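Local coordinates for protein acyl-CoA dehydrogenase (Mycobacterium thermoresistibile, PDB 3PFD) that probably catalyses the oxidation of saturated acyl-CoA thioesters to 2,3-dehydroacyl-CoA with a flavin cofactor, and binds reduced flavin adenine dinucleotide, at residues C[273-278]-C[296-301]; C[343-348]-C[365-370]. One frame throughout, in Å; residues are numbered along the deposited sequence.

Contact 1 (C[273-278]-C[296-301])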
ATOM      1  N   ALA C 273     -22.304  -2.416   6.008  1.00 16.06           N
ATOM      2  CA  ALA C 273     -23.062  -2.798   4.809  1.00 16.96           C
ATOM      3  C   ALA C 273     -22.407  -4.015   4.119  1.00 17.04           C
ATOM      4  O   ALA C 273     -23.113  -4.956   3.750  1.00 18.54           O
ATOM      5  CB  ALA C 273     -23.214  -1.578   3.810  1.00 17.12           C
ATOM      6  N   ALA C 274     -21.076  -4.011   3.983  1.00 16.25           N
ATOM      7  CA  ALA C 274     -20.334  -5.119   3.347  1.00 16.65           C
ATOM      8  C   ALA C 274     -20.413  -6.455   4.122  1.00 17.08           C
ATOM      9  O   ALA C 274     -20.494  -7.519   3.506  1.00 17.37           O
ATOM     10  CB  ALA C 274     -18.858  -4.747   3.114  1.00 15.39           C
ATOM     11  N   ILE C 275     -20.341  -6.405   5.452  1.00 16.42           N
ATOM     12  CA  ILE C 275     -20.515  -7.617   6.253  1.00 15.73           C
ATOM     13  C   ILE C 275     -21.938  -8.160   6.021  1.00 16.06           C
ATOM     14  O   ILE C 275     -22.107  -9.328   5.674  1.00 16.04           O
ATOM     15  CB  ILE C 275     -20.262  -7.366   7.775  1.00 16.17           C
ATOM     16  CG1 ILE C 275     -18.773  -7.089   8.048  1.00 15.21           C
ATOM     17  CG2 ILE C 275     -20.763  -8.560   8.664  1.00 14.21           C
ATOM     18  CD1 ILE C 275     -18.510  -6.485   9.439  1.00 16.36           C
ATOM     19  N   ALA C 276     -22.953  -7.312   6.188  1.00 15.71           N
ATOM     20  CA  ALA C 276     -24.329  -7.769   5.941  1.00 16.46           C
ATOM     21  C   ALA C 276     -24.505  -8.339   4.535  1.00 16.41           C
ATOM     22  O   ALA C 276     -25.065  -9.432   4.366  1.00 17.23           O
ATOM     23  CB  ALA C 276     -25.374  -6.668   6.243  1.00 16.32           C
ATOM     24  N   TYR C 277     -24.019  -7.619   3.528  1.00 15.94           N
ATOM     25  CA  TYR C 277     -24.262  -8.038   2.150  1.00 15.89           C
ATOM     26  C   TYR C 277     -23.498  -9.319   1.768  1.00 16.11           C
ATOM     27  O   TYR C 277     -24.070 -10.195   1.114  1.00 16.06           O
ATOM     28  CB  TYR C 277     -23.943  -6.916   1.156  1.00 15.23           C
ATOM     29  CG  TYR C 277     -24.247  -7.308  -0.280  1.00 15.97           C
ATOM     30  CD1 TYR C 277     -23.250  -7.842  -1.108  1.00 13.76           C
ATOM     31  CD2 TYR C 277     -25.552  -7.205  -0.788  1.00 13.83           C
ATOM     32  CE1 TYR C 277     -23.522  -8.218  -2.431  1.00 14.74           C
ATOM     33  CE2 TYR C 277     -25.841  -7.602  -2.088  1.00 14.77           C
ATOM     34  CZ  TYR C 277     -24.826  -8.101  -2.906  1.00 13.82           C
ATOM     35  OH  TYR C 277     -25.123  -8.480  -4.185  1.00 13.59           O
ATOM     36  N   THR C 278     -22.210  -9.416   2.139  1.00 15.36           N
ATOM     37  CA  THR C 278     -21.387 -10.589   1.754  1.00 15.12           C
ATOM     38  C   THR C 278     -21.858 -11.898   2.415  1.00 15.53           C
ATOM     39  O   THR C 278     -21.675 -12.994   1.863  1.00 16.33           O
ATOM     40  CB  THR C 278     -19.863 -10.366   1.996  1.00 15.21           C
ATOM     41  OG1 THR C 278     -19.617 -10.107   3.384  1.00 14.58           O
ATOM     42  CG2 THR C 278     -19.339  -9.177   1.140  1.00 12.98           C
ATOM     43  N   PHE C 296     -10.282 -11.788   4.561  1.00 13.28           N
ATOM     44  CA  PHE C 296      -9.078 -11.003   4.913  1.00 13.54           C
ATOM     45  C   PHE C 296      -9.265  -9.515   4.635  1.00 13.66           C
ATOM     46  O   PHE C 296      -8.817  -8.679   5.413  1.00 14.34           O
ATOM     47  CB  PHE C 296      -7.823 -11.545   4.191  1.00 12.91           C
ATOM     48  CG  PHE C 296      -7.237 -12.815   4.820  1.00 12.68           C
ATOM     49  CD1 PHE C 296      -7.994 -13.614   5.691  1.00 11.00           C
ATOM     50  CD2 PHE C 296      -5.943 -13.221   4.498  1.00 12.90           C
ATOM     51  CE1 PHE C 296      -7.446 -14.769   6.282  1.00 11.91           C
ATOM     52  CE2 PHE C 296      -5.389 -14.401   5.041  1.00 12.05           C
ATOM     53  CZ  PHE C 296      -6.146 -15.170   5.945  1.00 11.45           C
ATOM     54  N   MET C 297      -9.937  -9.196   3.536  1.00 12.98           N
ATOM     55  CA  MET C 297     -10.235  -7.813   3.208  1.00 13.71           C
ATOM     56  C   MET C 297     -11.161  -7.181   4.256  1.00 13.33           C
ATOM     57  O   MET C 297     -10.921  -6.059   4.687  1.00 11.81           O
ATOM     58  CB  MET C 297     -10.826  -7.676   1.796  1.00 12.64           C
ATOM     59  CG  MET C 297     -11.130  -6.232   1.433  1.00 13.83           C
ATOM     60  SD  MET C 297     -11.894  -5.999  -0.176  0.97 16.07           S
ATOM     61  CE  MET C 297     -10.492  -6.208  -1.275  1.00 17.03           C
ATOM     62  N   LEU C 298     -12.188  -7.920   4.682  1.00 13.49           N
ATOM     63  CA  LEU C 298     -13.066  -7.457   5.784  1.00 13.81           C
ATOM     64  C   LEU C 298     -12.290  -7.227   7.081  1.00 13.43           C
ATOM     65  O   LEU C 298     -12.503  -6.225   7.760  1.00 13.15           O
ATOM     66  CB  LEU C 298     -14.264  -8.409   6.010  1.00 14.03           C
ATOM     67  CG  LEU C 298     -15.281  -8.512   4.848  1.00 15.01           C
ATOM     68  CD1 LEU C 298     -16.194  -9.750   4.980  1.00 15.73           C
ATOM     69  CD2 LEU C 298     -16.129  -7.258   4.694  1.00 14.67           C
ATOM     70  N   ALA C 299     -11.385  -8.158   7.415  1.00 13.02           N
ATOM     71  CA  ALA C 299     -10.540  -8.011   8.590  1.00 13.02           C
ATOM     72  C   ALA C 299      -9.658  -6.756   8.449  1.00 13.27           C
ATOM     73  O   ALA C 299      -9.517  -5.977   9.398  1.00 13.44           O
ATOM     74  CB  ALA C 299      -9.656  -9.281   8.766  1.00 12.38           C
ATOM     75  N   ASP C 300      -9.040  -6.566   7.276  1.00 12.86           N
ATOM     76  CA  ASP C 300      -8.210  -5.374   7.063  1.00 13.30           C
ATOM     77  C   ASP C 300      -9.041  -4.090   7.295  1.00 13.08           C
ATOM     78  O   ASP C 300      -8.565  -3.125   7.897  1.00 13.20           O
ATOM     79  CB  ASP C 300      -7.585  -5.345   5.662  1.00 13.16           C
ATOM     80  CG  ASP C 300      -6.499  -6.407   5.466  1.00 16.42           C
ATOM     81  OD1 ASP C 300      -5.975  -6.951   6.460  1.00 18.51           O
ATOM     82  OD2 ASP C 300      -6.164  -6.699   4.296  1.00 17.72           O
ATOM     83  N   MET C 301     -10.276  -4.083   6.803  1.00 12.94           N
ATOM     84  CA  MET C 301     -11.112  -2.898   6.900  1.00 12.64           C
ATOM     85  C   MET C 301     -11.354  -2.585   8.373  1.00 13.51           C
ATOM     86  O   MET C 301     -11.039  -1.483   8.822  1.00 14.29           O
ATOM     87  CB  MET C 301     -12.414  -3.098   6.128  1.00 12.09           C
ATOM     88  CG  MET C 301     -12.208  -3.205   4.597  1.00 11.22           C
ATOM     89  SD  MET C 301     -13.536  -4.106   3.755  1.00 14.41           S
ATOM     90  CE  MET C 301     -14.857  -2.910   3.784  1.00 13.97           C
TER

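Contact 2 (C[343-348]-C[365-370])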
ATOM      1  N   GLU C 343      -9.776   3.944   1.506  1.00 11.19           N
ATOM      2  CA  GLU C 343      -9.479   2.545   1.240  1.00 11.97           C
ATOM      3  C   GLU C 343     -10.677   1.634   1.578  1.00 11.08           C
ATOM      4  O   GLU C 343     -11.038   0.784   0.792  1.00 10.75           O
ATOM      5  CB  GLU C 343      -8.188   2.099   1.993  1.00 11.65           C
ATOM      6  CG  GLU C 343      -7.965   0.559   2.028  1.00 14.66           C
ATOM      7  CD  GLU C 343      -6.723   0.144   2.850  1.00 18.25           C
ATOM      8  OE1 GLU C 343      -6.460  -1.075   2.983  1.00 22.60           O
ATOM      9  OE2 GLU C 343      -6.025   1.032   3.388  1.00 16.06           O
ATOM     10  N   VAL C 344     -11.285   1.826   2.740  1.00 11.25           N
ATOM     11  CA  VAL C 344     -12.401   0.983   3.188  1.00 11.17           C
ATOM     12  C   VAL C 344     -13.613   1.072   2.269  1.00 11.74           C
ATOM     13  O   VAL C 344     -14.185   0.032   1.887  1.00 11.55           O
ATOM     14  CB  VAL C 344     -12.820   1.300   4.668  1.00 11.93           C
ATOM     15  CG1 VAL C 344     -14.178   0.703   4.999  1.00 10.48           C
ATOM     16  CG2 VAL C 344     -11.756   0.766   5.652  1.00 11.69           C
ATOM     17  N   THR C 345     -13.986   2.296   1.890  1.00 11.48           N
ATOM     18  CA  THR C 345     -15.156   2.515   1.020  1.00 11.09           C
ATOM     19  C   THR C 345     -14.926   2.025  -0.409  1.00 11.84           C
ATOM     20  O   THR C 345     -15.853   1.519  -1.022  1.00 11.11           O
ATOM     21  CB  THR C 345     -15.617   3.986   0.982  1.00 11.33           C
ATOM     22  OG1 THR C 345     -14.571   4.809   0.484  1.00 10.55           O
ATOM     23  CG2 THR C 345     -16.050   4.474   2.385  1.00  9.38           C
ATOM     24  N   THR C 346     -13.698   2.178  -0.919  1.00 11.53           N
ATOM     25  CA  THR C 346     -13.292   1.585  -2.216  1.00 12.11           C
ATOM     26  C   THR C 346     -13.470   0.059  -2.205  1.00 11.78           C
ATOM     27  O   THR C 346     -13.987  -0.517  -3.163  1.00 11.11           O
ATOM     28  CB  THR C 346     -11.828   1.956  -2.592  1.00 11.96           C
ATOM     29  OG1 THR C 346     -11.730   3.381  -2.654  1.00 11.98           O
ATOM     30  CG2 THR C 346     -11.446   1.422  -3.962  1.00 11.52           C
ATOM     31  N   ASP C 347     -13.031  -0.560  -1.109  1.00 11.77           N
ATOM     32  CA  ASP C 347     -13.204  -1.995  -0.841  1.00 12.32           C
ATOM     33  C   ASP C 347     -14.670  -2.436  -0.725  1.00 12.48           C
ATOM     34  O   ASP C 347     -15.056  -3.478  -1.266  1.00 13.06           O
ATOM     35  CB  ASP C 347     -12.480  -2.374   0.464  1.00 11.22           C
ATOM     36  CG  ASP C 347     -10.976  -2.492   0.297  1.00 15.55           C
ATOM     37  OD1 ASP C 347     -10.445  -2.442  -0.866  1.00 13.93           O
ATOM     38  OD2 ASP C 347     -10.318  -2.613   1.357  1.00 17.88           O
ATOM     39  N   ALA C 348     -15.477  -1.655  -0.014  1.00 12.04           N
ATOM     40  CA  ALA C 348     -16.882  -2.002   0.182  1.00 12.82           C
ATOM     41  C   ALA C 348     -17.669  -1.992  -1.124  1.00 12.67           C
ATOM     42  O   ALA C 348     -18.495  -2.880  -1.367  1.00 12.65           O
ATOM     43  CB  ALA C 348     -17.533  -1.075   1.238  1.00 11.63           C
ATOM     44  N   ARG C 365     -22.278   5.872  -2.691  1.00 14.77           N
ATOM     45  CA  ARG C 365     -22.307   7.208  -2.071  1.00 14.99           C
ATOM     46  C   ARG C 365     -21.232   7.377  -0.990  1.00 14.30           C
ATOM     47  O   ARG C 365     -20.524   8.397  -0.926  1.00 14.22           O
ATOM     48  CB  ARG C 365     -23.694   7.506  -1.494  1.00 15.23           C
ATOM     49  CG  ARG C 365     -23.763   8.832  -0.772  1.00 15.25           C
ATOM     50  CD  ARG C 365     -25.051   8.941   0.045  1.00 18.15           C
ATOM     51  NE  ARG C 365     -25.065   8.180   1.300  1.00 18.04           N
ATOM     52  CZ  ARG C 365     -25.913   7.180   1.576  1.00 19.18           C
ATOM     53  NH1 ARG C 365     -26.780   6.737   0.663  1.00 18.11           N
ATOM     54  NH2 ARG C 365     -25.871   6.586   2.763  1.00 17.42           N
ATOM     55  N   MET C 366     -21.105   6.363  -0.150  1.00 13.77           N
ATOM     56  CA  MET C 366     -20.073   6.350   0.877  1.00 13.19           C
ATOM     57  C   MET C 366     -18.641   6.578   0.343  1.00 12.62           C
ATOM     58  O   MET C 366     -17.833   7.285   0.960  1.00 11.65           O
ATOM     59  CB  MET C 366     -20.156   5.057   1.668  1.00 13.54           C
ATOM     60  CG  MET C 366     -21.419   4.977   2.577  1.00 13.16           C
ATOM     61  SD  MET C 366     -21.617   3.286   3.162  0.98 18.42           S
ATOM     62  CE  MET C 366     -23.135   3.403   4.083  1.00 16.92           C
ATOM     63  N   MET C 367     -18.359   6.009  -0.819  1.00 11.94           N
ATOM     64  CA  MET C 367     -17.039   6.108  -1.427  1.00 11.43           C
ATOM     65  C   MET C 367     -16.830   7.541  -1.892  1.00 11.69           C
ATOM     66  O   MET C 367     -15.778   8.167  -1.625  1.00 11.59           O
ATOM     67  CB  MET C 367     -16.937   5.121  -2.611  1.00 11.13           C
ATOM     68  CG  MET C 367     -15.558   5.084  -3.247  1.00 10.33           C
ATOM     69  SD  MET C 367     -15.491   3.980  -4.663  1.00 11.72           S
ATOM     70  CE  MET C 367     -13.952   4.546  -5.412  1.00  9.08           C
ATOM     71  N   ARG C 368     -17.848   8.064  -2.583  1.00 11.24           N
ATOM     72  CA  ARG C 368     -17.830   9.446  -3.063  1.00 11.53           C
ATOM     73  C   ARG C 368     -17.659  10.455  -1.906  1.00 11.33           C
ATOM     74  O   ARG C 368     -16.829  11.365  -2.001  1.00 10.61           O
ATOM     75  CB  ARG C 368     -19.074   9.751  -3.896  1.00 11.90           C
ATOM     76  CG  ARG C 368     -19.104   8.976  -5.235  1.00 12.67           C
ATOM     77  CD  ARG C 368     -20.271   9.418  -6.108  1.00 12.43           C
ATOM     78  NE  ARG C 368     -21.554   8.861  -5.688  1.00 10.70           N
ATOM     79  CZ  ARG C 368     -22.534   9.539  -5.086  1.00 15.83           C
ATOM     80  NH1 ARG C 368     -22.368  10.832  -4.744  1.00 10.25           N
ATOM     81  NH2 ARG C 368     -23.670   8.906  -4.784  1.00 13.53           N
ATOM     82  N   ASP C 369     -18.410  10.256  -0.821  1.00 11.17           N
ATOM     83  CA  ASP C 369     -18.289  11.075   0.392  1.00 12.62           C
ATOM     84  C   ASP C 369     -16.921  10.943   1.062  1.00 12.82           C
ATOM     85  O   ASP C 369     -16.391  11.920   1.576  1.00 13.89           O
ATOM     86  CB  ASP C 369     -19.359  10.682   1.436  1.00 12.20           C
ATOM     87  CG  ASP C 369     -20.790  10.954   0.962  1.00 14.77           C
ATOM     88  OD1 ASP C 369     -20.990  11.647  -0.093  1.00 12.48           O
ATOM     89  OD2 ASP C 369     -21.716  10.460   1.662  1.00 15.03           O
ATOM     90  N   ALA C 370     -16.383   9.725   1.129  1.00 12.92           N
ATOM     91  CA  ALA C 370     -15.133   9.523   1.863  1.00 13.31           C
ATOM     92  C   ALA C 370     -14.015  10.403   1.305  1.00 13.27           C
ATOM     93  O   ALA C 370     -13.169  10.877   2.074  1.00 14.74           O
ATOM     94  CB  ALA C 370     -14.707   8.040   1.850  1.00 12.78           C
TER

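Contact 1 (C[273-278]-C[296-301])
Leu298 reaches across to Ala274, Ile275 and Thr278 with its two methyl groups, and its stem stands back: the nearest atom of 273-278 to CB of Leu298 is CG1 of Ile275, at 5.1 Å, and CG of Leu298 comes no nearer than 4.9 Å, to OG1 of Thr278. Beyond CG the branches diverge. CD2 of Leu298 meets CB of Ala274 at 4.0 Å and lies 4.3 Å from CG1 of Ile275, whereas CD1 of Leu298 takes the other flank and rests 3.8 Å from OG1 of Thr278, the two side chains sliding past one another in opposite senses. The residues belong to helices 256-280 and 292-321 of the acyl-CoA dehydrogenase C-terminal domain; segments 273-278 and 296-301 run antiparallel (160°), their axes approaching to 11.2 Å, so that side-chain tips do the touching. The Thr278 hydroxyl is turned back along its own helix: chi1 of 60° sets OG1 between the backbone N and the carbonyl carbon, from where it donates to Ala274 O at 2.7 Å. That oxygen also accepts from Thr278 N, the two donors arriving from opposite faces of its carbonyl plane. CE of Met301 makes a looser contact with CB of Ala274, at 4.5 Å. Leu391 of a second subunit packs on both Ile275 and Leu298, bringing the subunit interface up to this pair of helices.

Contact 2 (C[343-348]-C[365-370])
The hydroxyl oxygen of Thr345 is pressed against helix 363-373 while its hydrogen bond runs to its own helix. Thr345 OG1 lies 3.4 Å from Met367 CA, and CB of Ala370 approaches the same Thr345 OG1 at 3.5 Å; its bond goes to Ala341 O, one turn back, with a weak second one to Met342 O. At a chi1 of 61° the hydroxyl folds back over its own backbone and the methyl lies beside the N, where Thr345 CG2 meets Met366 O at 3.6 Å and Ala370 CB at 3.8 Å. OG1 and CG2 thus share the Ala370 methyl, and each also meets the backbone of the turn before it. The backbones come correspondingly near: the CA atoms of Thr345 and Met367 are 4.7 Å apart, and the axes of the two antiparallel segments (158°) approach to 8.4 Å. This is a close helix-helix contact within the mainly helical C-terminal domain, which in this family is built as a four-helix bundle. Met367, with CG opposite its backbone N (chi1 -176°) and the chain extended beyond, passes Thr346 at a slant, its SD 4.1 Å from CA of Thr346 and its CE 3.7 Å from Thr346 OG1. Thr346 OG1 is likewise bonded within its helix, to Met342 O, and Met342 of the fourth subunit packs on both Thr346 and Met367. Since both hydroxyls donate to carbonyls of helix 326-352 and no hydrogen bond crosses, they meet helix 363-373 through their van der Waals surface.

How the contacts relate
Contact 1 is complete before contact 2 begins along the chain: helices 256-280 and 292-321 form the first pair, helices 326-352 and 363-373 the second, all in the C-terminal domain. The centres of the two contacts lie about 13 Å apart. Consecutive helices 292-321 and 326-352 join them directly, CE of Met301 reaching Val344 O at 3.6 Å, and Ala270 of helix 256-280 adds a link by packing on Ala348 and Met366. The pairs therefore form one continuous packed group. It borders a flavin pocket that takes Arg281 and Gln283, just after helix 256-280, and Gln350 and Leu351, near the end of helix 326-352; the side chain of Thr278 is about 6 Å from a bound reduced flavin adenine dinucleotide.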